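Local structure of putative acetyltransferase (Streptococcus mutans, 4E2A) at residues Ile54-Phe59 with Glu78-Ser83. The protein probably transfers an acyl group, such as acetyl from acetyl-CoA, as a member of the GNAT acetyltransferase family. Numbering follows the deposited sequence.
Sequences IAIQTF and EAYTLS
A buried CH-pi contact joins Ala55 of helix 48-63 to the ring of Tyr80, in the short link between helices 69-79 and 82-90 of the GNAT fold. The methyl group of Ala55 stands over the middle of that ring: its CB lies 3.8 Å from the centroid of the Tyr80 ring and 6° off the normal, a nearly axial approach. Helix 69-79 ends just before Tyr80, whose backbone directs CB toward helix 48-63; with CG beside the backbone N (chi1 -68°), the ring is turned so that one face meets Ala55. The carbonyl of the same alanine also comes close, Ala55 O lying 3.5 Å from Tyr80 CE2. At the ring's edge, close to its plane, Phe59 CB approaches Tyr80 CE2 at 4.1 Å. Ile56 runs past the root of the tyrosine in the opposite direction, CG1 lying 4.1 Å from Tyr80 CB. Beyond these residues, Phe75 meets the Tyr80 ring edge-to-face and stacks on Phe59. A hydrogen bond from Gln52 NE2 to Tyr80 O further ties the link to helix 48-63. A water donates to Ala55 O at 2.8 Å and hydrogen-bonds Tyr80 OH at 2.9 Å. Ala55 O also accepts the helical bond from Phe59 N, so the water is a second donor to this carbonyl; its bridge joins link and helix by a polar route beside the CH-pi contact and probably contributes to satisfying the tyrosine hydroxyl.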
ATOM      1  N   ILE B  54       2.615  15.439 -18.572  1.00 22.94           N
ATOM      2  CA  ILE B  54       1.206  15.131 -18.556  1.00 24.72           C
ATOM      3  C   ILE B  54       0.864  14.314 -17.307  1.00 24.72           C
ATOM      4  O   ILE B  54      -0.165  14.546 -16.685  1.00 23.97           O
ATOM      5  CB  ILE B  54       0.740  14.421 -19.845  1.00 25.30           C
ATOM      6  CG1 ILE B  54      -0.776  14.266 -19.833  1.00 27.26           C
ATOM      7  CG2 ILE B  54       1.360  13.049 -19.967  1.00 21.59           C
ATOM      8  CD1 ILE B  54      -1.370  13.979 -21.218  1.00 34.97           C
ATOM      9  N   ALA B  55       1.734  13.378 -16.933  1.00 20.73           N
ATOM     10  CA  ALA B  55       1.535  12.624 -15.701  1.00 19.86           C
ATOM     11  C   ALA B  55       1.420  13.571 -14.493  1.00 21.86           C
ATOM     12  O   ALA B  55       0.513  13.427 -13.667  1.00 19.34           O
ATOM     13  CB  ALA B  55       2.649  11.620 -15.503  1.00 20.72           C
ATOM     14  N   ILE B  56       2.294  14.570 -14.410  1.00 18.88           N
ATOM     15  CA  ILE B  56       2.209  15.495 -13.278  1.00 21.61           C
ATOM     16  C   ILE B  56       0.944  16.357 -13.371  1.00 21.72           C
ATOM     17  O   ILE B  56       0.204  16.538 -12.390  1.00 18.09           O
ATOM     18  CB  ILE B  56       3.472  16.361 -13.147  1.00 26.16           C
ATOM     19  CG1 ILE B  56       4.643  15.491 -12.676  1.00 25.31           C
ATOM     20  CG2 ILE B  56       3.233  17.516 -12.189  1.00 31.58           C
ATOM     21  CD1 ILE B  56       5.999  16.194 -12.714  1.00 26.95           C
ATOM     22  N   GLN B  57       0.675  16.871 -14.555  1.00 23.31           N
ATOM     23  CA  GLN B  57      -0.462  17.758 -14.675  1.00 20.34           C
ATOM     24  C   GLN B  57      -1.791  17.065 -14.349  1.00 22.03           C
ATOM     25  O   GLN B  57      -2.628  17.646 -13.653  1.00 19.45           O
ATOM     26  CB  GLN B  57      -0.515  18.442 -16.033  1.00 17.99           C
ATOM     27  CG  GLN B  57      -1.486  19.618 -15.987  1.00 28.67           C
ATOM     28  CD  GLN B  57      -1.637  20.305 -17.319  1.00 49.97           C
ATOM     29  OE1 GLN B  57      -2.704  20.849 -17.627  1.00 57.89           O
ATOM     30  NE2 GLN B  57      -0.571  20.294 -18.123  1.00 42.07           N
ATOM     31  N   THR B  58      -1.978  15.836 -14.830  1.00 19.12           N
ATOM     32  CA  THR B  58      -3.202  15.093 -14.535  1.00 19.63           C
ATOM     33  C   THR B  58      -3.322  14.746 -13.050  1.00 20.42           C
ATOM     34  O   THR B  58      -4.424  14.714 -12.509  1.00 20.38           O
ATOM     35  CB  THR B  58      -3.366  13.825 -15.422  1.00 20.35           C
ATOM     36  OG1 THR B  58      -2.212  12.965 -15.312  1.00 22.03           O
ATOM     37  CG2 THR B  58      -3.539  14.232 -16.886  1.00 16.43           C
ATOM     38  N   PHE B  59      -2.187  14.497 -12.391  1.00 19.02           N
ATOM     39  CA  PHE B  59      -2.235  14.128 -10.983  1.00 26.88           C
ATOM     40  C   PHE B  59      -2.661  15.358 -10.162  1.00 20.46           C
ATOM     41  O   PHE B  59      -3.503  15.279  -9.264  1.00 23.68           O
ATOM     42  CB  PHE B  59      -0.888  13.567 -10.493  1.00 20.94           C
ATOM     43  CG  PHE B  59      -0.995  12.815  -9.172  1.00 28.89           C
ATOM     44  CD1 PHE B  59      -0.865  13.485  -7.964  1.00 32.24           C
ATOM     45  CD2 PHE B  59      -1.226  11.443  -9.149  1.00 30.75           C
ATOM     46  CE1 PHE B  59      -0.958  12.806  -6.749  1.00 25.20           C
ATOM     47  CE2 PHE B  59      -1.323  10.750  -7.937  1.00 28.27           C
ATOM     48  CZ  PHE B  59      -1.183  11.435  -6.736  1.00 23.63           C
ATOM     49  N   GLU B  78       8.541  10.859  -6.042  1.00 29.91           N
ATOM     50  CA  GLU B  78       8.761   9.423  -5.934  1.00 30.70           C
ATOM     51  C   GLU B  78       8.371   8.665  -7.204  1.00 30.36           C
ATOM     52  O   GLU B  78       9.083   7.767  -7.651  1.00 29.20           O
ATOM     53  CB  GLU B  78       7.990   8.828  -4.736  1.00 34.09           C
ATOM     54  CG  GLU B  78       8.208   7.314  -4.551  1.00 34.68           C
ATOM     55  CD  GLU B  78       7.349   6.686  -3.434  1.00 54.12           C
ATOM     56  OE1 GLU B  78       6.456   7.376  -2.884  1.00 39.67           O
ATOM     57  OE2 GLU B  78       7.572   5.493  -3.100  1.00 44.71           O
ATOM     58  N   ALA B  79       7.226   9.015  -7.770  1.00 22.80           N
ATOM     59  CA  ALA B  79       6.658   8.244  -8.888  1.00 33.19           C
ATOM     60  C   ALA B  79       6.925   8.821 -10.278  1.00 21.72           C
ATOM     61  O   ALA B  79       6.885   8.100 -11.265  1.00 24.51           O
ATOM     62  CB  ALA B  79       5.145   8.052  -8.693  1.00 21.63           C
ATOM     63  N   TYR B  80       7.142  10.122 -10.372  1.00 21.78           N
ATOM     64  CA  TYR B  80       7.168  10.739 -11.691  1.00 20.84           C
ATOM     65  C   TYR B  80       8.457  11.482 -12.008  1.00 21.47           C
ATOM     66  O   TYR B  80       8.434  12.481 -12.725  1.00 27.28           O
ATOM     67  CB  TYR B  80       5.962  11.675 -11.871  1.00 27.90           C
ATOM     68  CG  TYR B  80       4.595  10.987 -11.948  1.00 26.23           C
ATOM     69  CD1 TYR B  80       4.470   9.668 -12.373  1.00 26.92           C
ATOM     70  CD2 TYR B  80       3.427  11.682 -11.624  1.00 21.12           C
ATOM     71  CE1 TYR B  80       3.220   9.047 -12.452  1.00 24.71           C
ATOM     72  CE2 TYR B  80       2.171  11.068 -11.702  1.00 21.82           C
ATOM     73  CZ  TYR B  80       2.072   9.758 -12.128  1.00 29.72           C
ATOM     74  OH  TYR B  80       0.824   9.152 -12.223  1.00 24.51           O
ATOM     75  N   THR B  81       9.579  11.016 -11.465  1.00 22.48           N
ATOM     76  CA  THR B  81      10.899  11.515 -11.894  1.00 15.92           C
ATOM     77  C   THR B  81      11.200  10.902 -13.251  1.00 20.80           C
ATOM     78  O   THR B  81      10.595   9.876 -13.623  1.00 23.60           O
ATOM     79  CB  THR B  81      12.004  11.111 -10.899  1.00 18.55           C
ATOM     80  OG1 THR B  81      12.144   9.678 -10.879  1.00 20.31           O
ATOM     81  CG2 THR B  81      11.658  11.606  -9.503  1.00 23.82           C
ATOM     82  N   LEU B  82      12.095  11.530 -14.008  1.00 23.20           N
ATOM     83  CA  LEU B  82      12.432  11.034 -15.338  1.00 22.99           C
ATOM     84  C   LEU B  82      13.037   9.640 -15.271  1.00 28.29           C
ATOM     85  O   LEU B  82      12.839   8.842 -16.182  1.00 23.50           O
ATOM     86  CB  LEU B  82      13.406  11.961 -16.055  1.00 21.58           C
ATOM     87  CG  LEU B  82      12.879  13.312 -16.581  1.00 32.83           C
ATOM     88  CD1 LEU B  82      14.027  14.183 -17.076  1.00 26.20           C
ATOM     89  CD2 LEU B  82      11.861  13.081 -17.689  1.00 27.06           C
ATOM     90  N   SER B  83      13.780   9.347 -14.204  1.00 20.48           N
ATOM     91  CA  SER B  83      14.439   8.040 -14.096  1.00 24.54           C
ATOM     92  C   SER B  83      13.455   6.885 -13.846  1.00 18.96           C
ATOM     93  O   SER B  83      13.617   5.793 -14.397  1.00 25.33           O
ATOM     94  CB  SER B  83      15.554   8.060 -13.032  1.00 24.06           C
ATOM     95  OG  SER B  83      15.050   8.319 -11.726  1.00 30.99           O
TER
HETATM   96  O   HOH W   1      -1.024  11.170 -13.139  1.00 20.23           O